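Local coordinates for malyl-CoA lyase/beta-methylmalyl-CoA lyase (Methylobacterium extorquens, PDB 5UGR), which belongs to the HpcH/HpaI aldolase/citrate lyase family of TIM-barrel proteins and carries a magnesium ion at its barrel, at residues Gln122-Lys127 with Ser155-Ala160; Glu136-Thr141 with Gly252-His257; Phe208-Met213 with Pro224-Phe229; Arg244-Gly249 with Glu266-Ser271; Lys277-Leu282 with Lys317-Gly322. One frame throughout, in Å; residues are numbered along the deposited sequence. Where two conformers were deposited one is given.

Contact 1: residues Gln122-Lys127 with Ser155-Ala160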
# COMPACT_ATOMS: atom_id res chain seq x y z
N GLN A 122 24.08 -5.82 -13.94
CA GLN A 122 24.37 -6.49 -15.22
C GLN A 122 25.80 -6.23 -15.65
O GLN A 122 26.50 -7.15 -16.11
CB GLN A 122 23.41 -6.10 -16.30
CG GLN A 122 22.01 -6.64 -16.01
CD GLN A 122 21.00 -6.25 -17.05
OE1 GLN A 122 21.36 -5.70 -18.10
NE2 GLN A 122 19.71 -6.49 -16.75
N ILE A 123 26.27 -5.00 -15.49
CA ILE A 123 27.66 -4.69 -15.90
C ILE A 123 28.63 -5.42 -15.01
O ILE A 123 29.65 -5.99 -15.48
CB ILE A 123 27.93 -3.18 -15.89
CG1 ILE A 123 26.98 -2.44 -16.84
CG2 ILE A 123 29.37 -2.88 -16.23
CD1 ILE A 123 26.80 -0.97 -16.44
N GLU A 124 28.35 -5.45 -13.70
CA GLU A 124 29.21 -6.18 -12.79
C GLU A 124 29.24 -7.72 -13.11
O GLU A 124 30.29 -8.37 -12.98
CB GLU A 124 28.78 -5.93 -11.31
CG GLU A 124 29.10 -4.54 -10.82
CD GLU A 124 28.83 -4.34 -9.34
OE1 GLU A 124 28.04 -5.09 -8.72
OE2 GLU A 124 29.47 -3.39 -8.80
N GLN A 125 28.09 -8.28 -13.47
CA GLN A 125 28.00 -9.66 -13.91
C GLN A 125 28.90 -9.86 -15.15
O GLN A 125 29.61 -10.86 -15.21
CB GLN A 125 26.59 -10.05 -14.24
CG GLN A 125 25.67 -10.18 -13.03
CD GLN A 125 24.23 -10.52 -13.39
OE1 GLN A 125 23.62 -11.55 -12.91
NE2 GLN A 125 23.68 -9.72 -14.15
N ALA A 126 28.84 -8.95 -16.12
CA ALA A 126 29.61 -9.11 -17.33
C ALA A 126 31.10 -9.05 -17.03
O ALA A 126 31.89 -9.77 -17.66
CB ALA A 126 29.21 -8.03 -18.33
N LYS A 127 31.49 -8.19 -16.09
CA LYS A 127 32.89 -7.94 -15.85
C LYS A 127 33.49 -8.89 -14.80
O LYS A 127 34.69 -8.88 -14.57
CB LYS A 127 33.19 -6.48 -15.44
CG LYS A 127 32.87 -5.42 -16.51
CD LYS A 127 33.54 -5.61 -17.87
CE LYS A 127 35.01 -5.43 -17.74
NZ LYS A 127 35.56 -5.57 -19.12
N SER A 155 17.18 -0.55 -2.23
CA SER A 155 18.25 -1.38 -2.82
C SER A 155 19.18 -1.87 -1.73
O SER A 155 19.57 -1.09 -0.86
CB SER A 155 19.08 -0.60 -3.81
OG SER A 155 20.21 -1.32 -4.28
N LYS A 156 19.63 -3.11 -1.86
CA LYS A 156 20.65 -3.65 -0.95
C LYS A 156 21.99 -2.93 -1.10
O LYS A 156 22.83 -2.99 -0.18
CB LYS A 156 20.82 -5.15 -1.20
CG LYS A 156 19.64 -5.95 -0.67
CD LYS A 156 19.89 -7.47 -0.79
CE LYS A 156 19.93 -8.01 -2.21
NZ LYS A 156 18.64 -7.80 -2.98
N ARG A 157 22.18 -2.22 -2.23
CA ARG A 157 23.36 -1.39 -2.42
C ARG A 157 23.34 -0.09 -1.72
O ARG A 157 24.38 0.56 -1.62
CB ARG A 157 23.64 -1.12 -3.89
CG ARG A 157 23.81 -2.33 -4.79
CD ARG A 157 24.06 -1.90 -6.23
NE ARG A 157 24.16 -3.01 -7.13
CZ ARG A 157 25.28 -3.65 -7.46
NH1 ARG A 157 26.46 -3.28 -6.99
NH2 ARG A 157 25.19 -4.67 -8.31
N LEU A 158 22.15 0.37 -1.29
CA LEU A 158 22.04 1.71 -0.77
C LEU A 158 22.73 1.82 0.58
O LEU A 158 22.50 1.01 1.49
CB LEU A 158 20.56 2.12 -0.66
CG LEU A 158 20.28 3.58 -0.31
CD1 LEU A 158 20.92 4.51 -1.31
CD2 LEU A 158 18.76 3.80 -0.29
N GLU A 159 23.59 2.82 0.69
CA GLU A 159 24.38 3.11 1.88
C GLU A 159 24.17 4.45 2.55
O GLU A 159 24.47 4.57 3.75
CB GLU A 159 25.89 3.02 1.59
CG GLU A 159 26.35 1.73 0.98
CD GLU A 159 27.87 1.68 0.77
OE1 GLU A 159 28.30 0.85 -0.08
OE2 GLU A 159 28.59 2.47 1.45
N ALA A 160 23.67 5.45 1.83
CA ALA A 160 23.76 6.84 2.30
C ALA A 160 22.79 7.70 1.51
O ALA A 160 22.48 7.39 0.35
CB ALA A 160 25.18 7.35 2.10
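Arg157 and Glu124 reach for each other from opposite directions, the arginine from the turn ahead of strand 158-163 and the glutamate from helix 110-127, and they meet in a salt bridge. All the close contact lies here. Both outer nitrogens of the guanidinium converge on one carboxylate oxygen: Arg157 NH2 lies 2.9 Å from Glu124 OE1, and Arg157 NH1 lies 3.0 Å from the same atom. The oxygen sits at the edge of the guanidinium, in its plane, yet the nitrogens come from above the carboxylate, whose plane is turned 62° from that of the guanidinium. Arg157 is extended from CG to NE, a long residue suited to the 12.8 Å between Glu124 CA and Arg157 CA. Ser155 OG accepts from Arg157 N, an ST turn at the base of the arginine. By contrast, Lys127 and Lys156 are exposed and take no part. Around the buried pair, the backbone N-H of Ile133 bonds to Glu124 OE2 and its carbonyl O accepts from Arg157 NH1, while Asp117 takes Arg157 NE and Thr121 takes NH2. Burial with so many partners probably favours the ionised forms of both residues, joining an outer helix of the TIM barrel to the start of a barrel strand.

Contact 2: residues Glu136-Thr141 with Gly252-His257. With MG (magnesium ion), chain B.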
# COMPACT_ATOMS: atom_id res chain seq x y z
N GLU A 136 24.78 5.92 -3.18
CA GLU A 136 24.35 7.06 -2.38
C GLU A 136 23.25 7.73 -3.22
O GLU A 136 23.34 7.79 -4.44
CB GLU A 136 25.49 8.06 -2.13
CG GLU A 136 25.12 9.30 -1.33
CD GLU A 136 26.38 10.19 -1.11
OE1 GLU A 136 27.41 9.62 -0.63
OE2 GLU A 136 26.31 11.42 -1.47
N VAL A 137 22.20 8.21 -2.56
CA VAL A 137 21.14 8.96 -3.24
C VAL A 137 21.11 10.38 -2.78
O VAL A 137 21.27 10.68 -1.60
CB VAL A 137 19.78 8.29 -3.07
CG1 VAL A 137 19.71 6.94 -3.76
CG2 VAL A 137 19.35 8.26 -1.70
N LEU A 138 20.89 11.27 -3.72
CA LEU A 138 20.63 12.67 -3.42
C LEU A 138 19.13 12.91 -3.27
O LEU A 138 18.34 12.59 -4.20
CB LEU A 138 21.18 13.55 -4.54
CG LEU A 138 22.46 14.29 -4.21
CD1 LEU A 138 23.27 14.60 -5.44
CD2 LEU A 138 22.18 15.52 -3.39
N ILE A 139 18.75 13.42 -2.10
CA ILE A 139 17.39 13.91 -1.83
C ILE A 139 17.51 15.42 -1.99
O ILE A 139 18.04 16.14 -1.10
CB ILE A 139 16.91 13.46 -0.45
CG1 ILE A 139 16.98 11.94 -0.29
CG2 ILE A 139 15.50 13.99 -0.20
CD1 ILE A 139 16.12 11.16 -1.20
N GLU A 140 17.08 15.89 -3.16
CA GLU A 140 17.35 17.28 -3.59
C GLU A 140 16.15 17.86 -4.33
O GLU A 140 16.29 18.84 -5.03
CB GLU A 140 18.61 17.36 -4.44
CG GLU A 140 18.55 16.58 -5.75
CD GLU A 140 19.79 16.75 -6.63
OE1 GLU A 140 20.14 17.93 -6.84
OE2 GLU A 140 20.34 15.73 -7.08
N THR A 141 14.98 17.22 -4.14
CA THR A 141 13.75 17.70 -4.74
C THR A 141 12.63 17.45 -3.73
O THR A 141 12.76 16.59 -2.82
CB THR A 141 13.39 16.93 -6.04
OG1 THR A 141 13.16 15.55 -5.74
CG2 THR A 141 14.45 17.08 -7.11
N GLY A 252 28.22 13.30 8.17
CA GLY A 252 29.20 14.04 7.36
C GLY A 252 28.56 15.12 6.56
O GLY A 252 27.33 15.32 6.62
N LYS A 253 29.40 15.87 5.83
CA LYS A 253 28.94 17.01 5.05
C LYS A 253 29.82 17.18 3.82
O LYS A 253 31.04 16.84 3.80
CB LYS A 253 28.96 18.31 5.86
CG LYS A 253 28.33 19.54 5.22
CD LYS A 253 28.16 20.70 6.17
CE LYS A 253 27.65 21.96 5.51
NZ LYS A 253 26.37 21.71 4.80
N TRP A 254 29.17 17.73 2.76
CA TRP A 254 29.92 18.02 1.57
C TRP A 254 30.95 19.14 1.78
O TRP A 254 30.73 20.08 2.52
CB TRP A 254 29.01 18.44 0.41
CG TRP A 254 28.14 17.35 -0.12
CD1 TRP A 254 27.72 16.19 0.50
CD2 TRP A 254 27.50 17.38 -1.39
NE1 TRP A 254 26.89 15.49 -0.34
CE2 TRP A 254 26.72 16.20 -1.51
CE3 TRP A 254 27.51 18.28 -2.43
CZ2 TRP A 254 25.97 15.93 -2.63
CZ3 TRP A 254 26.77 18.03 -3.55
CH2 TRP A 254 25.99 16.87 -3.65
N ALA A 255 32.02 19.02 1.00
CA ALA A 255 32.98 20.07 0.75
C ALA A 255 32.94 20.39 -0.75
O ALA A 255 33.13 19.50 -1.59
CB ALA A 255 34.38 19.66 1.20
N ILE A 256 32.69 21.64 -1.06
CA ILE A 256 32.71 22.09 -2.46
C ILE A 256 33.82 23.12 -2.68
O ILE A 256 33.93 23.68 -3.78
CB ILE A 256 31.33 22.58 -2.97
CG1 ILE A 256 30.80 23.75 -2.17
CG2 ILE A 256 30.29 21.45 -3.00
CD1 ILE A 256 29.65 24.46 -2.90
N HIS A 257 34.63 23.34 -1.66
CA HIS A 257 35.86 24.15 -1.73
C HIS A 257 36.84 23.48 -0.81
O HIS A 257 36.45 22.95 0.26
CB HIS A 257 35.56 25.54 -1.23
CG HIS A 257 36.70 26.48 -1.33
ND1 HIS A 257 37.65 26.65 -0.33
CD2 HIS A 257 37.04 27.33 -2.32
CE1 HIS A 257 38.53 27.56 -0.72
NE2 HIS A 257 38.19 27.99 -1.92
MG MG B . 21.58 18.78 -7.96
O HOH W 1 22.53 16.96 -8.13
O HOH W 2 22.69 19.18 -6.26
O HOH W 3 20.61 18.39 -9.81
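With CG of Trp254 anti to the carbonyl carbon (chi1 -69°), the indole swings from strand 252-255 toward strand 134-139, while Leu138, at an unusual chi1 of -105°, brings both its methyls to the six-membered part of that ring. Leu138 CD2 lies 3.9 Å from Trp254 CZ2, and Leu138 CD1, in the ring plane at its edge, lies 4.0 Å from Trp254 CH2. A broad aromatic suits this place because the two strands are far apart in the closed eight-stranded TIM barrel: the CA atoms of Leu138 and Trp254 are 11.8 Å apart. Its polar end is satisfied by Ser162, which hydrogen-bonds both Trp254 NE1 and Glu136 OE2; the latter two atoms are 4.3 Å apart and do not bond directly. Just past the end of strand 134-139, Glu140 extends beyond CG to the magnesium ion, which Glu140 OE1 binds at 2.0 Å. Water 1, itself a magnesium ligand, donates to Glu140 OE2 at 2.7 Å, and Lys106 N hydrogen-bonds that oxygen too. Asp45 and Asp167 complete the protein ligands beside three waters. Three carboxylates and water oxygens make an all-oxygen shell that fits a hard cation, and the second oxygen of Glu140 helps orient one of its waters.

Contact 3: residues Phe208-Met213 with Pro224-Phe229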
# COMPACT_ATOMS: atom_id res chain seq x y z
N PHE A 208 13.08 20.81 8.84
CA PHE A 208 12.18 19.75 8.44
C PHE A 208 12.81 18.72 7.51
O PHE A 208 12.78 17.51 7.74
CB PHE A 208 10.89 20.35 7.84
CG PHE A 208 9.88 19.29 7.43
CD1 PHE A 208 9.92 18.69 6.15
CD2 PHE A 208 8.96 18.84 8.33
CE1 PHE A 208 9.01 17.74 5.80
CE2 PHE A 208 8.05 17.86 7.98
CZ PHE A 208 8.06 17.31 6.71
N ALA A 209 13.44 19.24 6.47
CA ALA A 209 14.11 18.42 5.49
C ALA A 209 15.19 17.53 6.09
O ALA A 209 15.26 16.32 5.84
CB ALA A 209 14.70 19.28 4.39
N GLN A 210 16.06 18.16 6.89
CA GLN A 210 17.17 17.40 7.50
C GLN A 210 16.69 16.32 8.46
O GLN A 210 17.17 15.21 8.43
CB GLN A 210 18.12 18.36 8.23
CG GLN A 210 18.98 19.17 7.23
CD GLN A 210 19.94 20.10 7.93
OE1 GLN A 210 19.63 20.65 8.98
NE2 GLN A 210 21.10 20.30 7.37
N ASN A 211 15.69 16.65 9.29
CA ASN A 211 15.19 15.69 10.24
C ASN A 211 14.47 14.56 9.52
O ASN A 211 14.59 13.40 9.89
CB ASN A 211 14.28 16.31 11.28
CG ASN A 211 15.04 16.98 12.45
OD1 ASN A 211 15.29 16.35 13.49
ND2 ASN A 211 15.42 18.23 12.28
N ARG A 212 13.65 14.87 8.51
CA ARG A 212 12.94 13.78 7.83
C ARG A 212 13.90 12.85 7.14
O ARG A 212 13.72 11.62 7.22
CB ARG A 212 11.90 14.31 6.86
CG ARG A 212 10.98 13.19 6.35
CD ARG A 212 9.84 13.78 5.52
NE ARG A 212 9.13 12.69 4.88
CZ ARG A 212 8.15 12.85 4.02
NH1 ARG A 212 7.75 14.09 3.66
NH2 ARG A 212 7.66 11.77 3.44
N MET A 213 14.90 13.41 6.47
CA MET A 213 15.89 12.53 5.84
C MET A 213 16.70 11.74 6.84
O MET A 213 16.94 10.54 6.62
CB MET A 213 16.83 13.34 4.92
CG MET A 213 17.63 12.49 3.96
SD MET A 213 18.98 13.32 3.14
CE MET A 213 20.19 13.23 4.45
N PRO A 224 23.35 9.46 7.05
CA PRO A 224 22.78 10.75 6.68
C PRO A 224 23.90 11.79 6.50
O PRO A 224 24.65 12.06 7.46
CB PRO A 224 21.90 11.11 7.88
CG PRO A 224 22.31 10.24 9.02
CD PRO A 224 23.33 9.26 8.53
N ILE A 225 23.92 12.38 5.30
CA ILE A 225 24.99 13.31 4.89
C ILE A 225 24.35 14.63 4.51
O ILE A 225 23.36 14.68 3.75
CB ILE A 225 25.80 12.75 3.68
CG1 ILE A 225 26.27 11.32 3.96
CG2 ILE A 225 26.95 13.69 3.38
CD1 ILE A 225 27.18 11.13 5.12
N ASP A 226 24.94 15.74 5.01
CA ASP A 226 24.44 17.07 4.66
C ASP A 226 25.15 17.56 3.42
O ASP A 226 26.34 17.26 3.21
CB ASP A 226 24.71 18.02 5.85
CG ASP A 226 23.97 19.34 5.76
OD1 ASP A 226 22.88 19.38 5.12
OD2 ASP A 226 24.55 20.34 6.27
N GLY A 227 24.45 18.35 2.61
CA GLY A 227 24.94 18.79 1.32
C GLY A 227 25.82 20.07 1.35
O GLY A 227 26.46 20.37 2.38
N PRO A 228 25.83 20.80 0.25
CA PRO A 228 26.80 21.88 0.08
C PRO A 228 26.45 23.13 0.86
O PRO A 228 25.27 23.39 1.13
CB PRO A 228 26.73 22.14 -1.43
CG PRO A 228 25.31 21.76 -1.80
CD PRO A 228 24.99 20.58 -0.94
N PHE A 229 27.49 23.93 1.18
CA PHE A 229 27.40 25.26 1.79
C PHE A 229 28.27 26.15 0.91
O PHE A 229 29.45 25.86 0.72
CB PHE A 229 27.94 25.18 3.19
CG PHE A 229 27.91 26.49 3.95
CD1 PHE A 229 26.77 26.88 4.63
CD2 PHE A 229 28.99 27.37 3.93
CE1 PHE A 229 26.74 28.08 5.33
CE2 PHE A 229 28.97 28.56 4.65
CZ PHE A 229 27.84 28.92 5.34
O HOH W 4 23.46 21.91 8.14
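Asp226 OD2 accepts a hydrogen bond from water 4 at 2.7 Å and also forms a salt bridge with Lys253, its strongest polar partner. The other oxygen turns to the helix: Gln210 NE2 donates to Asp226 OD1 at 3.0 Å, with an N-H...O angle of 145°. The acceptor lies in the amide plane of Gln210, but the amide nitrogen stands well above the carboxylate, 63° out of its plane, and the two flat groups are steeply inclined to each other. Water 4 closes the triangle, since Gln210 NE2 also donates to it at 3.0 Å. Glutamine suits this site: extended beyond CG, it spans the gap between helix and strand and offers an amide nitrogen with two hydrogens, one for the carboxylate and one for the water. The aspartate places one oxygen toward the helix and the other toward the lysine of the next strand.

Helix 207-220 and strand 223-226 belong to one alpha-to-beta step of the TIM barrel, the helix packing outside the strand that follows it. Their short segments run nearly antiparallel, at 157°, with axes 9.5 Å apart.

Further along the helix, Met213 sends its flexible chain inward, CG anti to the backbone N and the end bent at chi3. Its methyl settles on the strand backbone: Met213 CE is 3.6 Å from Ile225 O and 4.4 Å from Pro224 CB. Phe250 flanks both Gln210 and Met213, while Phe208 turns outward and packs edge-to-face against Phe208 of neighbouring subunits.

Contact 4: residues Arg244-Gly249 with Glu266-Ser271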
# COMPACT_ATOMS: atom_id res chain seq x y z
N ARG A 244 25.40 21.89 13.67
CA ARG A 244 23.95 21.80 13.86
C ARG A 244 23.42 20.45 13.33
O ARG A 244 22.74 19.70 14.06
CB ARG A 244 23.22 22.98 13.21
CG ARG A 244 21.73 22.85 13.29
CD ARG A 244 20.92 24.07 12.84
NE ARG A 244 21.06 24.38 11.43
CZ ARG A 244 21.87 25.30 10.91
NH1 ARG A 244 22.64 26.09 11.65
NH2 ARG A 244 21.86 25.47 9.60
N CYS A 245 23.80 20.05 12.11
CA CYS A 245 23.32 18.76 11.64
C CYS A 245 24.01 17.62 12.35
O CYS A 245 23.40 16.57 12.56
CB CYS A 245 23.39 18.66 10.15
SG CYS A 245 24.98 18.49 9.40
N ALA A 246 25.27 17.78 12.74
CA ALA A 246 25.93 16.72 13.53
C ALA A 246 25.19 16.48 14.83
O ALA A 246 25.10 15.31 15.29
CB ALA A 246 27.37 17.10 13.81
N ALA A 247 24.67 17.55 15.45
CA ALA A 247 23.94 17.40 16.71
C ALA A 247 22.72 16.52 16.55
O ALA A 247 22.34 15.82 17.48
CB ALA A 247 23.56 18.75 17.28
N LEU A 248 22.09 16.59 15.39
CA LEU A 248 20.94 15.70 15.09
C LEU A 248 21.29 14.24 14.89
O LEU A 248 20.43 13.35 14.95
CB LEU A 248 20.28 16.10 13.82
CG LEU A 248 19.59 17.38 13.73
CD1 LEU A 248 19.07 17.60 12.29
CD2 LEU A 248 18.43 17.45 14.76
N GLY A 249 22.55 14.00 14.49
CA GLY A 249 22.96 12.65 14.10
C GLY A 249 23.50 12.51 12.70
O GLY A 249 23.72 11.36 12.26
N GLU A 266 36.82 17.74 11.12
CA GLU A 266 36.90 18.02 12.55
C GLU A 266 35.52 17.85 13.22
O GLU A 266 35.41 17.24 14.28
CB GLU A 266 37.38 19.45 12.79
CG GLU A 266 37.41 19.81 14.29
CD GLU A 266 38.42 20.92 14.64
OE1 GLU A 266 38.35 22.02 14.02
OE2 GLU A 266 39.28 20.68 15.54
N VAL A 267 34.46 18.39 12.60
CA VAL A 267 33.16 18.39 13.24
C VAL A 267 32.62 16.97 13.37
O VAL A 267 32.07 16.63 14.44
CB VAL A 267 32.17 19.25 12.44
CG1 VAL A 267 30.73 18.98 12.85
CG2 VAL A 267 32.51 20.71 12.63
N PHE A 268 32.79 16.13 12.33
CA PHE A 268 32.14 14.83 12.28
C PHE A 268 33.00 13.67 12.80
O PHE A 268 32.59 12.50 12.72
CB PHE A 268 31.62 14.54 10.86
CG PHE A 268 30.53 15.47 10.42
CD1 PHE A 268 29.23 15.28 10.85
CD2 PHE A 268 30.79 16.56 9.64
CE1 PHE A 268 28.22 16.14 10.46
CE2 PHE A 268 29.80 17.42 9.25
CZ PHE A 268 28.50 17.25 9.68
N THR A 269 34.19 13.98 13.32
CA THR A 269 34.93 13.00 14.11
C THR A 269 34.05 12.62 15.34
O THR A 269 33.62 13.50 16.06
CB THR A 269 36.26 13.60 14.49
OG1 THR A 269 37.04 13.73 13.29
CG2 THR A 269 37.02 12.67 15.46
N PRO A 270 33.83 11.32 15.61
CA PRO A 270 33.06 10.98 16.83
C PRO A 270 33.80 11.36 18.11
O PRO A 270 35.04 11.38 18.10
CB PRO A 270 32.86 9.47 16.73
CG PRO A 270 33.86 9.00 15.74
CD PRO A 270 34.18 10.14 14.83
N SER A 271 33.06 11.68 19.18
CA SER A 271 33.74 12.02 20.48
C SER A 271 34.45 10.80 21.01
O SER A 271 34.06 9.65 20.71
CB SER A 271 32.76 12.52 21.54
OG SER A 271 31.91 11.49 22.01
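Helices 235-248 and 259-268, which precede and follow the last barrel strand, meet where their C-terminal ends carry Cys245 and Ala246 against Val267 and Phe268. The small methyl of Ala246 lets the backbones come close, its CA lying 6.6 Å from that of Phe268. Ala246 CB touches Phe268 CE1 at 3.6 Å and, from the same position, Val267 CG1 at 4.0 Å, so the one methyl touches both the ring and the valine branch that covers its face. Within the second helix, that Val267 CG1 lies over the centre of the Phe268 ring. Cys245 comes at the ring from its rim: SG is 3.7 Å from Phe268 CZ and, 88° off the ring normal, practically in the ring plane, a sulfur-aromatic contact. A chi1 of 72° sets SG between the backbone N and the carbonyl carbon, aiming it at that edge.

This is helix-helix packing on the outside of the TIM barrel. The first helix ends in a Schellman motif at Gly249, whose positive phi is easily adopted by a residue with no side chain; Gly249 N bonds to Ala246 O at 3.0 Å. Arg175 of a neighbouring subunit packs on Ala246 and hydrogen-bonds Val267 O through NH2.

Contact 5: residues Lys277-Leu282 with Lys317-Gly322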
# COMPACT_ATOMS: atom_id res chain seq x y z
N LYS A 277 32.23 4.22 24.67
CA LYS A 277 30.99 3.48 24.95
C LYS A 277 30.76 2.34 23.99
O LYS A 277 30.35 1.22 24.41
CB LYS A 277 29.77 4.39 24.95
CG LYS A 277 28.44 3.67 25.16
CD LYS A 277 27.24 4.57 25.37
CE LYS A 277 26.21 3.79 26.20
NZ LYS A 277 24.90 4.47 26.35
N ALA A 278 30.97 2.60 22.70
CA ALA A 278 30.88 1.54 21.70
C ALA A 278 31.87 0.39 21.98
O ALA A 278 31.49 -0.80 21.88
CB ALA A 278 31.00 2.08 20.26
N ARG A 279 33.11 0.72 22.33
CA ARG A 279 34.11 -0.32 22.65
C ARG A 279 33.70 -1.14 23.85
O ARG A 279 33.87 -2.37 23.87
CB ARG A 279 35.52 0.26 22.86
CG ARG A 279 36.09 0.88 21.58
CD ARG A 279 37.58 0.79 21.44
NE ARG A 279 38.09 1.61 20.35
CZ ARG A 279 38.31 1.21 19.09
NH1 ARG A 279 38.06 -0.05 18.65
NH2 ARG A 279 38.80 2.11 18.23
N ARG A 280 33.07 -0.50 24.80
CA ARG A 280 32.63 -1.21 26.00
C ARG A 280 31.44 -2.09 25.74
O ARG A 280 31.29 -3.13 26.36
CB ARG A 280 32.29 -0.21 27.10
CG ARG A 280 33.55 0.51 27.59
CD ARG A 280 33.27 1.43 28.75
NE ARG A 280 32.93 0.67 29.95
CZ ARG A 280 31.82 0.86 30.70
NH1 ARG A 280 30.97 1.82 30.43
NH2 ARG A 280 31.56 0.08 31.74
N ILE A 281 30.59 -1.68 24.80
CA ILE A 281 29.52 -2.53 24.33
C ILE A 281 30.10 -3.82 23.71
O ILE A 281 29.61 -4.91 23.99
CB ILE A 281 28.56 -1.78 23.39
CG1 ILE A 281 27.68 -0.82 24.19
CG2 ILE A 281 27.69 -2.75 22.63
CD1 ILE A 281 26.91 0.21 23.33
N LEU A 282 31.11 -3.68 22.85
CA LEU A 282 31.72 -4.84 22.19
C LEU A 282 32.37 -5.75 23.26
O LEU A 282 32.27 -6.97 23.14
CB LEU A 282 32.72 -4.42 21.09
CG LEU A 282 32.19 -3.57 19.93
CD1 LEU A 282 33.16 -3.64 18.76
CD2 LEU A 282 30.78 -3.90 19.52
N LYS A 317 34.08 2.80 11.83
CA LYS A 317 34.40 4.20 11.52
C LYS A 317 35.58 4.80 12.32
O LYS A 317 36.49 5.45 11.73
CB LYS A 317 33.11 5.06 11.61
CG LYS A 317 32.18 5.05 10.38
CD LYS A 317 31.16 3.90 10.32
CE LYS A 317 29.70 4.30 10.15
NZ LYS A 317 29.24 4.52 8.73
N ALA A 318 35.62 4.56 13.63
CA ALA A 318 36.74 4.98 14.48
C ALA A 318 38.04 4.29 14.06
O ALA A 318 39.13 4.88 14.05
CB ALA A 318 36.43 4.67 15.94
N ASP A 319 37.93 3.02 13.71
CA ASP A 319 39.11 2.25 13.31
C ASP A 319 39.66 2.83 12.03
O ASP A 319 40.86 2.89 11.83
CB ASP A 319 38.75 0.78 13.10
CG ASP A 319 38.48 0.01 14.42
OD1 ASP A 319 38.71 0.56 15.56
OD2 ASP A 319 38.09 -1.19 14.27
N ALA A 320 38.77 3.22 11.11
CA ALA A 320 39.21 3.82 9.82
C ALA A 320 40.00 5.10 10.02
O ALA A 320 40.97 5.37 9.33
CB ALA A 320 38.01 4.10 8.94
N MET A 321 39.55 5.91 10.96
CA MET A 321 40.21 7.15 11.30
C MET A 321 41.60 6.87 11.79
O MET A 321 42.52 7.59 11.45
CB MET A 321 39.42 7.99 12.32
CG MET A 321 38.75 9.18 11.64
SD MET A 321 37.93 9.98 12.96
CE MET A 321 39.39 10.96 13.47
N GLY A 322 41.75 5.82 12.60
CA GLY A 322 43.02 5.49 13.18
C GLY A 322 44.02 5.07 12.16
O GLY A 322 45.21 5.16 12.41
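Arg279 of helix 272-291 grips Asp319 of helix 305-322 in a salt bridge at the protein surface. It joins two helices of the C-terminal part of the chain, after the eight strands of the TIM barrel. Both outer nitrogens serve a single oxygen: Arg279 NH2 is 3.1 Å from Asp319 OD1, with an N-H...O angle of 152°, and Arg279 NH1 is 3.2 Å from the same oxygen. NH1 meets the syn lone pair of OD1, on the side of the other carboxylate oxygen, whereas NH2 arrives nearly in line with the C-O bond. The guanidinium and carboxylate are almost coplanar, only 15° apart, and OD1 lies at the guanidinium edge, in the guanidinium plane.

Because the CB of Arg279 points past the other helix, a long side chain is needed to carry the charge across; arginine supplies it, bending at chi2 (-149°). Aspartate, being short, holds its carboxylate close to its own helix. Both residues are exposed, so water probably screens their charges, and since both also touch a crystal neighbour, lattice contacts may help set the geometry.

Packing across the pair is light. Elsewhere along the same helices, Ala278 and Arg279 rest on Ile315, Ile281 on Ala311, and Leu282 on Glu312. Beside the bridge, the methyl of Ala318 points toward the first helix and lies near the guanidinium, with Ala318 CB 4.2 Å from Arg279 NH2.

How the contacts relate
Contacts 1, 2 and 3 share the closed parallel barrel: strands 134-139, 158-163, 223-226 and 252-255 are consecutive in it. Contact 2 reaches between the first and last of these, crossing contact 1 along the chain and enclosing contact 3, whose centre is only about 8 Å from its own. Strands 223-226 and 252-255 are neighbours, and contacts 2 and 3 touch. Contact 4 pairs the helices on either side of strand 252-255 in sequence, with Phe268 packing on Gly252 and Lys253. Contact 5 comes last; its centre and that of contact 4 are about 16 Å apart, and Met321 touches Thr269. Contacts 1 and 4, centres about 30 Å apart, lie across the chain's centre. Together they join barrel strands, outer helices and C-terminal helices, with the magnesium site at contact 2.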